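Side-chain contact in paenibacillus xanthan lyase (Paenibacillus, PDB 6F2P), which cleaves the polysaccharide xanthan as a lyase, probably by the beta-elimination chemistry of polysaccharide lyase family 8: residues M411-N416 and S420-H425. Numbering follows the deposited sequence.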
loop_
_atom_site.group_PDB
_atom_site.type_symbol
_atom_site.label_atom_id
_atom_site.label_comp_id
_atom_site.label_asym_id
_atom_site.label_seq_id
_atom_site.Cartn_x
_atom_site.Cartn_y
_atom_site.Cartn_z
ATOM N N MET A 411 -3.284 -9.461 -11.436
ATOM C CA MET A 411 -2.575 -10.598 -12.004
ATOM C C MET A 411 -1.793 -11.321 -10.927
ATOM O O MET A 411 -1.238 -10.695 -10.032
ATOM C CB MET A 411 -1.622 -10.139 -13.103
ATOM C CG MET A 411 -0.923 -11.270 -13.833
ATOM S SD MET A 411 0.271 -10.629 -15.018
ATOM C CE MET A 411 1.078 -12.156 -15.525
ATOM N N THR A 412 -1.744 -12.643 -11.021
ATOM C CA THR A 412 -0.994 -13.437 -10.061
ATOM C C THR A 412 0.167 -14.168 -10.729
ATOM O O THR A 412 0.014 -14.756 -11.804
ATOM C CB THR A 412 -1.904 -14.453 -9.347
ATOM O OG1 THR A 412 -2.418 -15.391 -10.299
ATOM C CG2 THR A 412 -3.062 -13.740 -8.714
ATOM N N TYR A 413 1.330 -14.129 -10.086
ATOM C CA TYR A 413 2.493 -14.865 -10.569
ATOM C C TYR A 413 2.838 -15.958 -9.576
ATOM O O TYR A 413 3.004 -15.682 -8.389
ATOM C CB TYR A 413 3.706 -13.945 -10.694
ATOM C CG TYR A 413 3.631 -12.890 -11.772
ATOM C CD1 TYR A 413 2.922 -11.713 -11.571
ATOM C CD2 TYR A 413 4.315 -13.051 -12.981
ATOM C CE1 TYR A 413 2.872 -10.730 -12.547
ATOM C CE2 TYR A 413 4.276 -12.066 -13.965
ATOM C CZ TYR A 413 3.553 -10.912 -13.737
ATOM O OH TYR A 413 3.495 -9.932 -14.699
ATOM N N LEU A 414 2.955 -17.195 -10.051
ATOM C CA LEU A 414 3.353 -18.300 -9.179
ATOM C C LEU A 414 4.738 -18.811 -9.544
ATOM O O LEU A 414 4.968 -19.266 -10.664
ATOM C CB LEU A 414 2.341 -19.433 -9.237
ATOM C CG LEU A 414 2.654 -20.632 -8.343
ATOM C CD1 LEU A 414 2.552 -20.272 -6.853
ATOM C CD2 LEU A 414 1.709 -21.765 -8.682
ATOM N N TYR A 415 5.662 -18.716 -8.591
ATOM C CA TYR A 415 7.055 -19.073 -8.827
ATOM C C TYR A 415 7.386 -20.389 -8.154
ATOM O O TYR A 415 7.056 -20.592 -6.987
ATOM C CB TYR A 415 7.976 -17.972 -8.308
ATOM C CG TYR A 415 7.877 -16.689 -9.101
ATOM C CD1 TYR A 415 8.645 -16.500 -10.247
ATOM C CD2 TYR A 415 7.011 -15.673 -8.717
ATOM C CE1 TYR A 415 8.553 -15.334 -10.986
ATOM C CE2 TYR A 415 6.910 -14.505 -9.450
ATOM C CZ TYR A 415 7.685 -14.342 -10.586
ATOM O OH TYR A 415 7.598 -13.187 -11.330
ATOM N N ASN A 416 8.025 -21.289 -8.893
ATOM C CA ASN A 416 8.477 -22.550 -8.317
ATOM C C ASN A 416 9.776 -23.033 -8.951
ATOM O O ASN A 416 10.583 -22.216 -9.376
ATOM C CB ASN A 416 7.382 -23.619 -8.360
ATOM C CG ASN A 416 6.799 -23.810 -9.742
ATOM O OD1 ASN A 416 7.478 -23.637 -10.749
ATOM N ND2 ASN A 416 5.525 -24.172 -9.795
ATOM N N SER A 420 12.236 -21.363 -15.656
ATOM C CA SER A 420 12.155 -20.701 -16.952
ATOM C C SER A 420 10.738 -20.265 -17.296
ATOM O O SER A 420 10.504 -19.696 -18.362
ATOM C CB SER A 420 12.701 -21.606 -18.062
ATOM O OG SER A 420 11.763 -22.613 -18.383
ATOM N N GLN A 421 9.805 -20.538 -16.387
ATOM C CA GLN A 421 8.388 -20.307 -16.632
ATOM C C GLN A 421 8.079 -18.989 -17.335
ATOM O O GLN A 421 7.340 -18.963 -18.317
ATOM C CB GLN A 421 7.595 -20.410 -15.325
ATOM C CG GLN A 421 6.111 -20.089 -15.465
ATOM C CD GLN A 421 5.387 -21.030 -16.418
ATOM O OE1 GLN A 421 4.369 -20.669 -17.003
ATOM N NE2 GLN A 421 5.913 -22.238 -16.576
ATOM N N PHE A 422 8.662 -17.901 -16.847
ATOM C CA PHE A 422 8.316 -16.577 -17.353
ATOM C C PHE A 422 9.372 -16.009 -18.284
ATOM O O PHE A 422 9.210 -14.907 -18.814
ATOM C CB PHE A 422 8.027 -15.613 -16.200
ATOM C CG PHE A 422 6.891 -16.057 -15.330
ATOM C CD1 PHE A 422 5.595 -16.061 -15.816
ATOM C CD2 PHE A 422 7.117 -16.499 -14.041
ATOM C CE1 PHE A 422 4.546 -16.487 -15.032
ATOM C CE2 PHE A 422 6.069 -16.919 -13.252
ATOM C CZ PHE A 422 4.781 -16.911 -13.748
ATOM N N ASN A 423 10.457 -16.755 -18.468
ATOM C CA ASN A 423 11.405 -16.467 -19.539
ATOM C C ASN A 423 11.248 -17.522 -20.639
ATOM O O ASN A 423 10.178 -18.124 -20.755
ATOM C CB ASN A 423 12.847 -16.339 -19.021
ATOM C CG ASN A 423 13.233 -17.445 -18.060
ATOM O OD1 ASN A 423 13.703 -18.503 -18.477
ATOM N ND2 ASN A 423 13.054 -17.198 -16.759
ATOM N N ASP A 424 12.280 -17.741 -21.450
ATOM C CA ASP A 424 12.184 -18.733 -22.520
ATOM C C ASP A 424 11.003 -18.379 -23.443
ATOM O O ASP A 424 10.293 -19.251 -23.948
ATOM C CB ASP A 424 12.062 -20.133 -21.901
ATOM C CG ASP A 424 11.945 -21.242 -22.930
ATOM O OD1 ASP A 424 12.630 -21.182 -23.982
ATOM O OD2 ASP A 424 11.142 -22.173 -22.669
ATOM N N HIS A 425 10.798 -17.075 -23.624
ATOM C CA HIS A 425 9.771 -16.528 -24.513
ATOM C C HIS A 425 8.338 -16.681 -24.031
ATOM O O HIS A 425 7.414 -16.669 -24.846
ATOM C CB HIS A 425 9.904 -17.080 -25.934
ATOM C CG HIS A 425 11.284 -16.953 -26.488
ATOM N ND1 HIS A 425 11.906 -15.735 -26.663
ATOM C CD2 HIS A 425 12.182 -17.894 -26.872
ATOM C CE1 HIS A 425 13.122 -15.928 -27.141
ATOM N NE2 HIS A 425 13.311 -17.229 -27.280
#
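Phe422 sets its ring against both Tyr413 and Tyr415, which lie side by side on one side of the strand, and meets each differently. Toward Tyr415 it presents an edge: the CD2–CE2 side of the phenyl lies over one face of the tyrosine, off its centre, with Phe422 CD2 3.6 Å from Tyr415 CE1. A centroid separation of 5.2 Å and planes at 62° identify an offset edge-to-face pair. With Tyr413 the roles are exchanged, since the tyrosine edge now meets the phenyl face; Tyr413 CD2 stands 4.0 Å from Phe422 CZ, near the rim, and the planes make 64°. Between these two contacts the phenyl rim also meets the strand backbone, Leu414 O lying near the ring plane, 3.7 Å from Phe422 CE2. Leu414 O accepts a hydrogen bond from Arg515 NH1, so this buried carbonyl has a polar partner besides the ring edge.

On the phenyl face opposite Tyr413, Gln421 CG sits over the centre. Two residues apart on the strand, the tyrosines fall on one side of it; with CG anti to the carbonyl carbon in each (chi1 -68°), both rings lean the same way. Cutting Phe422 back to an alanine is likely to open a hollow beside the two tyrosines, leaving the Tyr413 edge without its face and Tyr415 without the edge on its face.

Further out, Phe422 occupies the third position of a type I turn from Ser420 to Asn423. Lys516 NZ holds this turn through Ser420 O and Asn423 O, and Gln421 is fixed by Gln421 OE1 to Lys516 N and Gln421 NE2 to Asp418 OD2. The resulting three-ring aromatic cluster is a buried contact joining an outermost strand of an antiparallel sheet to its following loop, within the family 8 super-sandwich region.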